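Local coordinates for heme-binding protein A / AI-2 binding protein A (Helicobacter pylori SS1, PDB 6OFQ), which binds peptides such as STSA in the periplasm and probably hands them to an ABC transporter for import, at residues 112-116 and 117-121; 393-397 and 398-402. One frame throughout, in Å; residues are numbered along the deposited sequence. Where two conformers were deposited one is given.

Interaction 1 of 2, residues 112-116 and 117-121; sequences VEFSA and KDVLF
Asp118 OD2 accepts two hydrogen bonds at the start of helix 116-127, from Ser115 N and from a water. Ser115 N donates to Asp118 OD2 at 2.9 Å, meeting the carboxylate on its anti side and 20° out of its plane; a water donates to the same oxygen at 2.7 Å. The exchange is reciprocal, since Asp118 N bonds back to Ser115 O at 2.9 Å, so the residue just ahead of the helix and one in its first turn hold each other through two bonds. Ser115 OG, set between its own backbone N and carbonyl carbon (chi1 72°), lies 4.1 Å from Asp118 OD2 and works through solvent instead. It donates to the water that also donates to Glu113 O and Asp118 OD2, and accepts from a second water, which in turn accepts from Lys117 N. The regular helical pattern then begins with Leu120 N to Ala116 O, 3.0 Å and almost straight at 174°. Next to the polar cluster, CD1 of Phe114 lies 3.8 Å from Asp118 OD2, while Val119 CG2 sits at the edge of the ring, 3.7 Å from CE1. Leu96 of strand 91-96 touches both apolar side chains. Asp118 OD1 accepts from Lys189 N, fixing the rotation of the carboxylate from its other oxygen. A buried carboxylate supplied with these donors beside a helix N-terminus would probably be stabilised in its ionised form.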
# COMPACT_ATOMS: atom_id res chain seq x y z
N VAL A 112 -5.84 7.41 28.77
CA VAL A 112 -5.37 6.05 29.05
C VAL A 112 -3.99 5.86 28.48
O VAL A 112 -3.68 6.29 27.37
CB VAL A 112 -6.31 4.92 28.62
CG1 VAL A 112 -7.72 5.20 29.12
CG2 VAL A 112 -6.42 4.76 27.14
N GLU A 113 -3.10 5.32 29.30
CA GLU A 113 -1.71 5.07 28.93
C GLU A 113 -1.61 3.75 28.15
O GLU A 113 -2.13 2.71 28.52
CB GLU A 113 -0.81 5.01 30.19
CG GLU A 113 0.68 4.91 29.88
CD GLU A 113 1.58 4.74 31.11
OE1 GLU A 113 0.96 4.61 32.20
OE2 GLU A 113 2.82 4.69 31.03
N PHE A 114 -0.89 3.83 27.02
CA PHE A 114 -0.51 2.68 26.19
C PHE A 114 0.34 1.70 27.01
O PHE A 114 1.23 2.08 27.76
CB PHE A 114 0.27 3.21 24.98
CG PHE A 114 1.15 2.17 24.32
CD1 PHE A 114 0.60 1.13 23.60
CD2 PHE A 114 2.52 2.23 24.47
CE1 PHE A 114 1.39 0.13 23.06
CE2 PHE A 114 3.33 1.28 23.86
CZ PHE A 114 2.74 0.25 23.16
N SER A 115 0.05 0.43 26.83
CA SER A 115 0.80 -0.61 27.48
C SER A 115 0.71 -1.89 26.65
O SER A 115 0.05 -1.99 25.60
CB SER A 115 0.28 -0.79 28.93
OG SER A 115 -0.98 -1.39 28.92
N ALA A 116 1.29 -2.96 27.21
CA ALA A 116 1.39 -4.21 26.52
C ALA A 116 0.03 -4.79 26.12
O ALA A 116 -0.09 -5.47 25.09
CB ALA A 116 2.21 -5.18 27.34
N LYS A 117 -1.01 -4.57 26.92
CA LYS A 117 -2.32 -5.10 26.55
C LYS A 117 -2.88 -4.57 25.24
O LYS A 117 -3.66 -5.24 24.59
CB LYS A 117 -3.35 -4.88 27.67
CG LYS A 117 -3.86 -3.47 27.87
CD LYS A 117 -4.95 -3.49 28.95
CE LYS A 117 -5.71 -2.18 29.01
NZ LYS A 117 -6.65 -2.12 30.17
N ASP A 118 -2.42 -3.39 24.84
CA ASP A 118 -2.88 -2.78 23.59
C ASP A 118 -2.18 -3.46 22.41
O ASP A 118 -2.77 -3.64 21.35
CB ASP A 118 -2.60 -1.29 23.56
CG ASP A 118 -3.23 -0.58 24.77
OD1 ASP A 118 -4.47 -0.78 24.80
OD2 ASP A 118 -2.53 0.16 25.49
N VAL A 119 -0.94 -3.88 22.61
CA VAL A 119 -0.23 -4.69 21.59
C VAL A 119 -0.91 -6.04 21.43
O VAL A 119 -1.18 -6.49 20.34
CB VAL A 119 1.26 -4.80 21.90
CG1 VAL A 119 1.98 -5.55 20.81
CG2 VAL A 119 1.91 -3.44 22.14
N LEU A 120 -1.15 -6.74 22.55
CA LEU A 120 -1.88 -7.99 22.54
C LEU A 120 -3.21 -7.80 21.86
O LEU A 120 -3.56 -8.59 21.00
CB LEU A 120 -2.08 -8.57 23.96
CG LEU A 120 -0.82 -8.98 24.72
CD1 LEU A 120 -1.26 -9.65 26.03
CD2 LEU A 120 -0.03 -9.97 23.87
N PHE A 121 -3.99 -6.79 22.21
CA PHE A 121 -5.27 -6.67 21.53
C PHE A 121 -5.14 -6.50 20.02
O PHE A 121 -5.80 -7.16 19.23
CB PHE A 121 -5.96 -5.41 22.05
CG PHE A 121 -7.23 -5.04 21.27
CD1 PHE A 121 -8.33 -5.87 21.22
CD2 PHE A 121 -7.23 -3.90 20.50
CE1 PHE A 121 -9.46 -5.54 20.51
CE2 PHE A 121 -8.37 -3.59 19.74
CZ PHE A 121 -9.43 -4.43 19.72
O HOH W 1 -3.01 0.18 28.10
O HOH W 2 -0.85 -3.93 29.93

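Interaction 2 of 2, residues 393-397 and 398-402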
# COMPACT_ATOMS: atom_id res chain seq x y z
N ALA A 393 -7.58 -1.40 -27.22
CA ALA A 393 -7.19 -1.20 -28.63
C ALA A 393 -6.04 -2.13 -28.98
O ALA A 393 -6.01 -2.72 -30.06
CB ALA A 393 -6.67 0.19 -28.89
N SER A 394 -5.12 -2.30 -28.03
CA SER A 394 -3.97 -3.17 -28.31
C SER A 394 -4.44 -4.61 -28.48
O SER A 394 -3.99 -5.30 -29.41
CB SER A 394 -3.06 -3.17 -27.08
OG SER A 394 -2.47 -1.91 -26.82
N LEU A 395 -5.30 -5.11 -27.59
CA LEU A 395 -5.78 -6.47 -27.68
C LEU A 395 -6.74 -6.75 -28.82
O LEU A 395 -6.74 -7.87 -29.36
CB LEU A 395 -6.21 -7.02 -26.34
CG LEU A 395 -5.18 -6.93 -25.20
CD1 LEU A 395 -5.89 -7.60 -24.01
CD2 LEU A 395 -3.87 -7.56 -25.57
N ALA A 396 -7.46 -5.74 -29.30
CA ALA A 396 -8.28 -5.96 -30.48
C ALA A 396 -7.41 -6.27 -31.70
O ALA A 396 -7.97 -7.01 -32.53
CB ALA A 396 -9.07 -4.71 -30.78
N LYS A 397 -6.16 -5.85 -31.74
CA LYS A 397 -5.26 -6.17 -32.84
C LYS A 397 -4.97 -7.65 -32.97
O LYS A 397 -4.54 -8.07 -34.03
CB LYS A 397 -3.99 -5.35 -32.79
CG LYS A 397 -4.28 -3.88 -32.94
CD LYS A 397 -3.07 -2.98 -32.84
CE LYS A 397 -3.56 -1.57 -33.19
NZ LYS A 397 -2.44 -0.67 -32.80
N ILE A 398 -5.14 -8.41 -31.90
CA ILE A 398 -4.97 -9.86 -31.97
C ILE A 398 -6.29 -10.61 -31.82
O ILE A 398 -6.36 -11.80 -31.54
CB ILE A 398 -3.86 -10.29 -30.97
CG1 ILE A 398 -4.31 -10.17 -29.49
CG2 ILE A 398 -2.56 -9.60 -31.29
CD1 ILE A 398 -3.37 -10.92 -28.55
N GLY A 399 -7.42 -9.90 -31.96
CA GLY A 399 -8.75 -10.51 -31.94
C GLY A 399 -9.38 -10.72 -30.57
O GLY A 399 -10.37 -11.41 -30.42
N ILE A 400 -8.83 -10.06 -29.55
CA ILE A 400 -9.40 -10.16 -28.21
C ILE A 400 -10.30 -8.89 -28.07
O ILE A 400 -9.74 -7.79 -28.03
CB ILE A 400 -8.32 -10.26 -27.10
CG1 ILE A 400 -7.58 -11.60 -27.21
CG2 ILE A 400 -8.98 -10.14 -25.73
CD1 ILE A 400 -6.29 -11.58 -26.42
N ASP A 401 -11.58 -9.14 -27.88
CA ASP A 401 -12.60 -8.07 -27.72
C ASP A 401 -12.79 -7.83 -26.23
O ASP A 401 -13.35 -8.62 -25.48
CB ASP A 401 -13.93 -8.54 -28.36
CG ASP A 401 -15.05 -7.49 -28.33
OD1 ASP A 401 -14.80 -6.32 -28.03
OD2 ASP A 401 -16.22 -7.86 -28.55
N VAL A 402 -12.25 -6.69 -25.81
CA VAL A 402 -12.29 -6.30 -24.40
C VAL A 402 -13.41 -5.32 -24.05
O VAL A 402 -13.48 -4.24 -24.62
CB VAL A 402 -10.96 -5.64 -23.97
CG1 VAL A 402 -11.01 -5.24 -22.50
CG2 VAL A 402 -9.75 -6.50 -24.30
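A Schellman motif ends helix 386-396 and turns the chain into strand 400-407, completing a beta-alpha-beta unit with strand 373-380. Its two defining bonds run from Ile400 N to Leu395 O, 3.0 Å, and from Gly399 N to Ala396 O, also 3.0 Å; the latter closes a type I turn from Ala396 to Gly399. Gly399 is the C-prime residue with phi 85°, a value at which a CB would press against the preceding carbonyl oxygen. Leu395 O also accepts from Ile398 N at 3.1 Å, and its two donors approach from opposite faces of the carbonyl plane. Ile398 keeps CG1 between its backbone N and carbonyl carbon (chi1 71°), which lays that atom against Leu395 O, and its side chain packs on Ala360 and Leu364 of helix 357-366. On the apolar side of the turn, Leu395 joins helix to strand: its CB meets Ile400 CB at 3.9 Å. Both side chains also touch Ile314 of helix 308-317, so this apolar layer is shared with a further helix. One methyl of Leu395 reaches farther along the strand to its next buried side chain, CD1 lying 4.0 Å from Val402 CG2.

Interactions 1 and 2 lie at opposite kinds of helix end: residues 112-121 at the N-terminal end of helix 116-127, residues 393-402 at the C-terminal end of helix 386-396. They lie on opposite sides of the chain's centre, their centres about 26 Å and 31 Å from it and about 55 Å from each other, with nearest atoms about 42 Å apart, so neither touches the other. Interaction 1 belongs to the part of the chain built round the antiparallel sheet with strands 91-96 and 153-160, and interaction 2 to the mixed sheet containing strands 373-380 and 400-407. A side-chain carboxylate and two waters add to the backbone bonds of the first; backbone carbonyls and a glycine shape the second.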